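Local atomic coordinates of sortase B (Streptococcus pyogenes, PDB entry 3PSQ), a protein that is a class B sortase involved in pilus assembly, probably joining pilin subunits through a cysteine thioester intermediate. Residues Ala38-Lys43 against Val185-Cys190. Residues are numbered along the deposited sequence; the frame is centred on the assembly and turned at random.
Sequences AWLTVK and VALSTC. With ZN (zinc ion), chain L; EDO (1,2-ethanediol), chain E.
In the interior of the sortase beta-barrel, residues 38-43 and strand 184-190, which share no backbone hydrogen bond, meet across the core, where Leu40 and Val42 reach Leu187. The CA atoms of Leu40 and Leu187 stand 10.1 Å apart, a gap bridged by branched aliphatic side chains from both sides. Leu187 supplies both of its methyls: CD2 lies 4.0 Å from Leu40 CD2 and equally far from Leu40 CD1, so one methyl sits against the fork of the other leucine. Its second methyl, CD1, meets Val42 CG2 at 4.0 Å, the two side chains running past each other in opposite directions. With CG2 of Val42 opposite the carbonyl carbon and CG1 opposite the backbone N (chi1 -177°), it is the CG2 branch that faces Leu187. Leucine suits the central place because its two methyls can serve two neighbours, while the shorter valine fills its site with little conformational freedom to lose.

The apolar interior continues with Phe121 of strand 120-125, which touches Leu40 and Val42, and Ile92 of strand 89-93, which touches Leu187; these strands pair with 36-41 and 184-190 respectively. Strand 184-190 runs on from this apolar interior to the active site, where Cys190 is the predicted acyl-thioester nucleophile. Its SG binds a zinc ion at 2.3 Å, together with His96, Asp192 and a water. Beside the metal site, a 1,2-ethanediol, probably from the crystallisation liquor, donates a hydrogen bond from O2 to Cys190 O (2.9 Å) and rests its carbons on Thr189 CG2.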
loop_
_atom_site.group_PDB
_atom_site.type_symbol
_atom_site.label_atom_id
_atom_site.label_comp_id
_atom_site.label_asym_id
_atom_site.label_seq_id
_atom_site.Cartn_x
_atom_site.Cartn_y
_atom_site.Cartn_z
ATOM N N ALA A 38 10.127 -3.489 5.554
ATOM C CA ALA A 38 9.052 -3.094 6.463
ATOM C C ALA A 38 8.108 -4.256 6.800
ATOM O O ALA A 38 8.137 -5.294 6.161
ATOM C CB ALA A 38 8.259 -1.930 5.902
ATOM N N TRP A 39 7.258 -4.049 7.804
ATOM C CA TRP A 39 6.193 -4.980 8.118
ATOM C C TRP A 39 4.918 -4.193 8.077
ATOM O O TRP A 39 4.861 -3.069 8.591
ATOM C CB TRP A 39 6.390 -5.617 9.505
ATOM C CG TRP A 39 5.509 -6.835 9.727
ATOM C CD1 TRP A 39 4.193 -6.843 10.098
ATOM C CD2 TRP A 39 5.887 -8.213 9.578
ATOM N NE1 TRP A 39 3.729 -8.145 10.173
ATOM C CE2 TRP A 39 4.759 -8.995 9.871
ATOM C CE3 TRP A 39 7.084 -8.859 9.227
ATOM C CZ2 TRP A 39 4.787 -10.386 9.817
ATOM C CZ3 TRP A 39 7.108 -10.227 9.154
ATOM C CH2 TRP A 39 5.969 -10.980 9.451
ATOM N N LEU A 40 3.885 -4.778 7.479
ATOM C CA LEU A 40 2.588 -4.133 7.344
ATOM C C LEU A 40 1.486 -4.930 8.051
ATOM O O LEU A 40 1.371 -6.144 7.876
ATOM C CB LEU A 40 2.250 -3.990 5.864
ATOM C CG LEU A 40 0.843 -3.567 5.477
ATOM C CD1 LEU A 40 0.605 -2.077 5.739
ATOM C CD2 LEU A 40 0.556 -3.894 3.986
ATOM N N THR A 41 0.665 -4.236 8.825
ATOM C CA THR A 41 -0.444 -4.838 9.540
ATOM C C THR A 41 -1.696 -4.013 9.290
ATOM O O THR A 41 -1.670 -2.792 9.385
ATOM C CB THR A 41 -0.129 -4.967 11.043
ATOM O OG1 THR A 41 1.021 -5.817 11.206
ATOM C CG2 THR A 41 -1.278 -5.624 11.784
ATOM N N VAL A 42 -2.782 -4.664 8.886
ATOM C CA VAL A 42 -4.051 -3.960 8.729
ATOM C C VAL A 42 -5.077 -4.719 9.557
ATOM O O VAL A 42 -5.565 -5.774 9.153
ATOM C CB VAL A 42 -4.545 -3.869 7.264
ATOM C CG1 VAL A 42 -5.866 -3.042 7.181
ATOM C CG2 VAL A 42 -3.469 -3.286 6.357
ATOM N N LYS A 43 -5.354 -4.194 10.751
ATOM C CA LYS A 43 -6.401 -4.714 11.650
ATOM C C LYS A 43 -7.719 -4.850 10.934
ATOM O O LYS A 43 -8.158 -3.939 10.223
ATOM C CB LYS A 43 -6.578 -3.766 12.869
ATOM C CG LYS A 43 -5.807 -4.171 14.140
ATOM C CD LYS A 43 -5.888 -3.053 15.261
ATOM C CE LYS A 43 -7.215 -3.066 16.087
ATOM N NZ LYS A 43 -7.338 -1.865 17.052
ATOM N N VAL A 185 0.049 7.008 2.469
ATOM C CA VAL A 185 0.439 5.630 2.166
ATOM C C VAL A 185 -0.758 4.944 1.540
ATOM O O VAL A 185 -1.891 5.009 2.061
ATOM C CB VAL A 185 0.932 4.803 3.384
ATOM C CG1 VAL A 185 1.375 3.433 2.904
ATOM C CG2 VAL A 185 2.093 5.440 4.037
ATOM N N ALA A 186 -0.494 4.327 0.394
ATOM C CA ALA A 186 -1.512 3.679 -0.393
ATOM C C ALA A 186 -1.161 2.191 -0.502
ATOM O O ALA A 186 0.015 1.819 -0.604
ATOM C CB ALA A 186 -1.575 4.322 -1.769
ATOM N N LEU A 187 -2.179 1.357 -0.397
ATOM C CA LEU A 187 -2.066 -0.073 -0.626
ATOM C C LEU A 187 -2.993 -0.389 -1.802
ATOM O O LEU A 187 -4.152 0.022 -1.818
ATOM C CB LEU A 187 -2.529 -0.884 0.587
ATOM C CG LEU A 187 -2.253 -0.398 2.000
ATOM C CD1 LEU A 187 -3.146 -1.214 2.992
ATOM C CD2 LEU A 187 -0.766 -0.538 2.306
ATOM N N SER A 188 -2.490 -1.162 -2.754
ATOM C CA SER A 188 -3.191 -1.345 -4.014
ATOM C C SER A 188 -2.927 -2.711 -4.689
ATOM O O SER A 188 -1.834 -3.302 -4.578
ATOM C CB SER A 188 -2.761 -0.225 -4.973
ATOM O OG SER A 188 -3.576 -0.196 -6.129
ATOM N N THR A 189 -3.932 -3.174 -5.427
ATOM C CA THR A 189 -3.762 -4.267 -6.329
ATOM C C THR A 189 -4.857 -4.209 -7.398
ATOM O O THR A 189 -5.538 -3.193 -7.536
ATOM C CB THR A 189 -3.681 -5.645 -5.582
ATOM O OG1 THR A 189 -3.318 -6.657 -6.524
ATOM C CG2 THR A 189 -4.982 -5.983 -4.881
ATOM N N CYS A 190 -4.996 -5.285 -8.172
ATOM C CA CYS A 190 -6.058 -5.366 -9.164
ATOM C C CYS A 190 -7.440 -5.616 -8.546
ATOM O O CYS A 190 -7.580 -6.018 -7.400
ATOM C CB CYS A 190 -5.755 -6.470 -10.165
ATOM S SG CYS A 190 -5.616 -8.106 -9.413
HETATM ZN ZN ZN L . -5.818 -9.430 -11.238
HETATM C C1 EDO E . -7.355 -8.773 -4.844
HETATM O O1 EDO E . -8.074 -9.710 -5.644
HETATM C C2 EDO E . -8.295 -7.664 -4.357
HETATM O O2 EDO E . -9.240 -7.226 -5.362
HETATM O O HOH W 1 -5.166 -8.470 -13.191
#